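Local coordinates for putative diflavin flavoprotein A 5 (Nostoc sp. PCC 7120, PDB 4FEK) that probably passes electrons from NADH to oxygen, reducing it to water, with this chain forming its N-terminal metallo-beta-lactamase-like domain, at residues P13-T16 with N17-V20; R198-F201 with N202-A206. All blocks are in the same frame, centred on the assembly; numbering follows the deposited sequence.

In the fold
The chain opens with strand 8-15, an outermost strand of the seven-stranded sheet, and contact 1 closes the hairpin that returns it into strand 18-25. Only Thr16 and Asn17 separate the strands, in a tight turn with a bulge beside it. The chain then builds the rest of that sheet and four strands of the five-stranded one before contact 2, which lies within helix 194-205 and joins one turn of it to the next; strand 226-229 follows. Contact 1 and contact 2 are in series, neither nesting nor crossing, their centres about 28 Å apart on opposite sides of the chain's centre. One finishes an edge of the sheet; the other shapes a helix that packs against helix 239-258.

Contact 1: P13-T16 with N17-V20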
loop_
_atom_site.group_PDB
_atom_site.type_symbol
_atom_site.label_atom_id
_atom_site.label_comp_id
_atom_site.label_asym_id
_atom_site.label_seq_id
_atom_site.Cartn_x
_atom_site.Cartn_y
_atom_site.Cartn_z
ATOM N N PRO A 13 -4.893 -0.050 16.015
ATOM C CA PRO A 13 -4.962 -1.497 15.787
ATOM C C PRO A 13 -6.094 -1.806 14.811
ATOM O O PRO A 13 -7.172 -1.229 14.933
ATOM C CB PRO A 13 -5.341 -2.062 17.169
ATOM C CG PRO A 13 -4.944 -1.010 18.149
ATOM C CD PRO A 13 -5.094 0.311 17.431
ATOM N N ILE A 14 -5.862 -2.685 13.846
ATOM C CA ILE A 14 -6.918 -3.005 12.892
ATOM C C ILE A 14 -7.239 -4.484 12.874
ATOM O O ILE A 14 -8.294 -4.894 12.393
ATOM C CB ILE A 14 -6.581 -2.514 11.465
ATOM C CG1 ILE A 14 -5.345 -3.250 10.927
ATOM C CG2 ILE A 14 -6.391 -1.019 11.479
ATOM C CD1 ILE A 14 -4.960 -2.878 9.455
ATOM N N ALA A 15 -6.327 -5.285 13.402
ATOM C CA ALA A 15 -6.512 -6.718 13.414
ATOM C C ALA A 15 -5.518 -7.330 14.378
ATOM O O ALA A 15 -4.690 -6.625 14.934
ATOM C CB ALA A 15 -6.302 -7.287 12.017
ATOM N N THR A 16 -5.593 -8.646 14.555
ATOM C CA THR A 16 -4.652 -9.355 15.414
ATOM C C THR A 16 -3.223 -9.062 14.989
ATOM O O THR A 16 -2.853 -9.318 13.853
ATOM C CB THR A 16 -4.899 -10.871 15.403
ATOM O OG1 THR A 16 -6.251 -11.133 15.804
ATOM C CG2 THR A 16 -3.937 -11.577 16.353
ATOM N N ASN A 17 -2.448 -8.474 15.903
ATOM C CA ASN A 17 -1.050 -8.132 15.656
ATOM C C ASN A 17 -0.854 -7.137 14.518
ATOM O O ASN A 17 0.250 -7.004 13.994
ATOM C CB ASN A 17 -0.229 -9.380 15.358
ATOM C CG ASN A 17 -0.148 -10.327 16.550
ATOM O OD1 ASN A 17 0.043 -9.897 17.700
ATOM N ND2 ASN A 17 -0.282 -11.612 16.281
ATOM N N THR A 18 -1.907 -6.415 14.174
ATOM C CA THR A 18 -1.828 -5.493 13.037
ATOM C C THR A 18 -2.285 -4.088 13.386
ATOM O O THR A 18 -3.382 -3.890 13.947
ATOM C CB THR A 18 -2.669 -6.019 11.855
ATOM O OG1 THR A 18 -2.382 -7.404 11.645
ATOM C CG2 THR A 18 -2.379 -5.223 10.544
ATOM N N LYS A 19 -1.459 -3.110 13.006
ATOM C CA LYS A 19 -1.789 -1.698 13.150
ATOM C C LYS A 19 -1.602 -0.948 11.834
ATOM O O LYS A 19 -0.749 -1.331 11.021
ATOM C CB LYS A 19 -0.866 -1.025 14.167
ATOM C CG LYS A 19 -0.976 -1.616 15.574
ATOM C CD LYS A 19 -0.069 -0.858 16.548
ATOM C CE LYS A 19 -0.330 -1.316 17.993
ATOM N NZ LYS A 19 0.792 -0.930 18.906
ATOM N N VAL A 20 -2.376 0.122 11.661
ATOM C CA VAL A 20 -2.178 1.059 10.545
ATOM C C VAL A 20 -1.571 2.324 11.121
ATOM O O VAL A 20 -1.881 2.695 12.267
ATOM C CB VAL A 20 -3.498 1.363 9.754
ATOM C CG1 VAL A 20 -4.582 1.991 10.650
ATOM C CG2 VAL A 20 -3.216 2.303 8.550
#
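Ile14 and Thr18 meet through their first torsions. Ile14 places CG1 between its own backbone N and carbonyl carbon (chi1 64°), where it faces Thr18, whose CG2 lies opposite the backbone N; the pair cross obliquely, with Ile14 CG1 3.6 Å from Thr18 CG2. The other branch of Ile14 turns toward Val20, and its CG2 meets Val20 CG1 at 3.6 Å, the two side chains crossing at about a right angle. On Thr18 the same rotation (chi1 -47°) sets OG1 beside its N, so that the hydroxyl donates to Thr16 O at 3.0 Å, approaching from above the carbonyl plane.

The backbone is a type II turn from Ala15 to Thr18, closed by Thr18 N to Ala15 O at 2.9 Å. Next to it the strands slip by one residue in a classic beta bulge: Ile14 and Ala15 both face Thr18. Thr18 O receives a nearly straight bond from Ile14 N (2.8 Å, 170° at the hydrogen) and a weak one from Ala15 N at 3.3 Å. The bulge sends the side chains of Ile14 and Ala15 to the same face as Thr18, where Ile169 touches both, while Pro13 and Lys19 pair on the other face. Within the turn, ND2 of the Asn17 side-chain amide is hydrogen-bonded to His144.

Chemically, then, the buried Thr18 has its N, O and OG1 all engaged within the hairpin, so its polar atoms are satisfied locally, and its methyl is left to join the apolar surface of Ile14.

Contact 2: R198-F201 with N202-A206; sequences RYYF and NCLMA
Cys203, Leu204 and Met205 each press a bump against the ring four residues earlier, whose flat face receives it. Cys203 SG rests over one face of Tyr199, 3.6 Å from the ring centroid and displaced toward its rim beside CE2 and CZ, a sulfur-aromatic contact. Leu204 repeats the pattern with a methyl: its CD1 stands over Tyr200, 3.7 Å from the centroid, as a CH-pi contact. Over one face of the Phe201 ring the bump is Met205 CB, 3.9 Å from the centroid, while the selenomethionine chain bends beyond CG and its selenium end leads away. Beside it Ala206 sets N over the same face and CB against Phe201 CE1 at 3.8 Å.

The backbone widens at the same place. Phe201 O accepts from both Met205 N and Ala206 N, each at 2.8 Å and from opposite faces of the carbonyl plane, the second bond closing a pi-type turn. The hydroxyls of Tyr199 and Tyr200 are held by the backbone oxygens of Ile33 and Lys174. This is i to i+4 packing along an alpha-helix with a pi-type turn; Phe201, meeting Tyr246 edge-to-face and also Trp249, ties it to helix 239-258 of the metallo-beta-lactamase-like domain.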
loop_
_atom_site.group_PDB
_atom_site.type_symbol
_atom_site.label_atom_id
_atom_site.label_comp_id
_atom_site.label_asym_id
_atom_site.label_seq_id
_atom_site.Cartn_x
_atom_site.Cartn_y
_atom_site.Cartn_z
ATOM N N ARG A 198 -14.440 6.837 -6.855
ATOM C CA ARG A 198 -14.643 6.851 -8.302
ATOM C C ARG A 198 -13.665 7.787 -9.012
ATOM O O ARG A 198 -13.099 7.448 -10.067
ATOM C CB ARG A 198 -16.080 7.264 -8.617
ATOM C CG ARG A 198 -16.473 7.104 -10.067
ATOM C CD ARG A 198 -17.968 7.459 -10.226
ATOM N NE ARG A 198 -18.565 6.849 -11.411
ATOM C CZ ARG A 198 -19.724 6.190 -11.415
ATOM N NH1 ARG A 198 -20.421 6.045 -10.293
ATOM N NH2 ARG A 198 -20.188 5.671 -12.542
ATOM N N TYR A 199 -13.468 8.972 -8.441
ATOM C CA TYR A 199 -12.535 9.936 -9.005
ATOM C C TYR A 199 -11.116 9.361 -9.005
ATOM O O TYR A 199 -10.344 9.548 -9.946
ATOM C CB TYR A 199 -12.596 11.253 -8.211
ATOM C CG TYR A 199 -11.723 12.330 -8.806
ATOM C CD1 TYR A 199 -12.031 12.885 -10.048
ATOM C CD2 TYR A 199 -10.575 12.782 -8.143
ATOM C CE1 TYR A 199 -11.238 13.863 -10.611
ATOM C CE2 TYR A 199 -9.768 13.765 -8.698
ATOM C CZ TYR A 199 -10.107 14.304 -9.940
ATOM O OH TYR A 199 -9.320 15.273 -10.523
ATOM N N TYR A 200 -10.784 8.650 -7.929
ATOM C CA TYR A 200 -9.485 8.016 -7.792
ATOM C C TYR A 200 -9.290 6.981 -8.901
ATOM O O TYR A 200 -8.239 6.956 -9.542
ATOM C CB TYR A 200 -9.380 7.381 -6.401
ATOM C CG TYR A 200 -8.053 6.740 -6.065
ATOM C CD1 TYR A 200 -7.776 5.449 -6.487
ATOM C CD2 TYR A 200 -7.099 7.407 -5.269
ATOM C CE1 TYR A 200 -6.606 4.816 -6.156
ATOM C CE2 TYR A 200 -5.884 6.763 -4.917
ATOM C CZ TYR A 200 -5.658 5.477 -5.368
ATOM O OH TYR A 200 -4.489 4.817 -5.072
ATOM N N PHE A 201 -10.295 6.138 -9.119
ATOM C CA PHE A 201 -10.255 5.162 -10.204
ATOM C C PHE A 201 -10.004 5.867 -11.558
ATOM O O PHE A 201 -9.118 5.479 -12.313
ATOM C CB PHE A 201 -11.554 4.376 -10.282
ATOM C CG PHE A 201 -11.572 3.342 -11.383
ATOM C CD1 PHE A 201 -11.947 3.688 -12.688
ATOM C CD2 PHE A 201 -11.219 2.023 -11.113
ATOM C CE1 PHE A 201 -11.943 2.750 -13.695
ATOM C CE2 PHE A 201 -11.223 1.067 -12.117
ATOM C CZ PHE A 201 -11.595 1.420 -13.404
ATOM N N ASN A 202 -10.798 6.889 -11.844
ATOM C CA ASN A 202 -10.677 7.631 -13.090
ATOM C C ASN A 202 -9.340 8.330 -13.290
ATOM O O ASN A 202 -8.859 8.418 -14.426
ATOM C CB ASN A 202 -11.843 8.603 -13.246
ATOM C CG ASN A 202 -13.160 7.877 -13.525
ATOM O OD1 ASN A 202 -13.164 6.821 -14.145
ATOM N ND2 ASN A 202 -14.271 8.442 -13.067
ATOM N N CYS A 203 -8.743 8.817 -12.195
ATOM C CA CYS A 203 -7.439 9.462 -12.259
ATOM C C CYS A 203 -6.318 8.459 -12.454
ATOM O O CYS A 203 -5.473 8.644 -13.331
ATOM C CB CYS A 203 -7.130 10.270 -10.979
ATOM S SG CYS A 203 -8.021 11.771 -10.858
ATOM N N LEU A 204 -6.319 7.401 -11.642
ATOM C CA LEU A 204 -5.156 6.515 -11.515
ATOM C C LEU A 204 -5.288 5.078 -12.054
ATOM O O LEU A 204 -4.279 4.426 -12.325
ATOM C CB LEU A 204 -4.795 6.406 -10.041
ATOM C CG LEU A 204 -4.415 7.702 -9.334
ATOM C CD1 LEU A 204 -4.128 7.427 -7.867
ATOM C CD2 LEU A 204 -3.186 8.316 -10.008
HETATM N N MSE A 205 -6.506 4.564 -12.147
HETATM C CA MSE A 205 -6.716 3.164 -12.542
HETATM C C MSE A 205 -7.183 3.050 -13.984
HETATM O O MSE A 205 -6.756 2.148 -14.716
HETATM C CB MSE A 205 -7.788 2.491 -11.674
HETATM C CG MSE A 205 -7.465 2.467 -10.155
HETATM SE SE MSE A 205 -6.055 1.189 -9.741
HETATM C CE MSE A 205 -7.000 -0.483 -9.985
ATOM N N ALA A 206 -8.082 3.953 -14.366
ATOM C CA ALA A 206 -8.795 3.854 -15.640
ATOM C C ALA A 206 -7.898 3.659 -16.877
ATOM O O ALA A 206 -8.220 2.833 -17.739
ATOM C CB ALA A 206 -9.750 5.051 -15.831
HETATM O O HOH W 1 -16.456 6.018 -13.825
#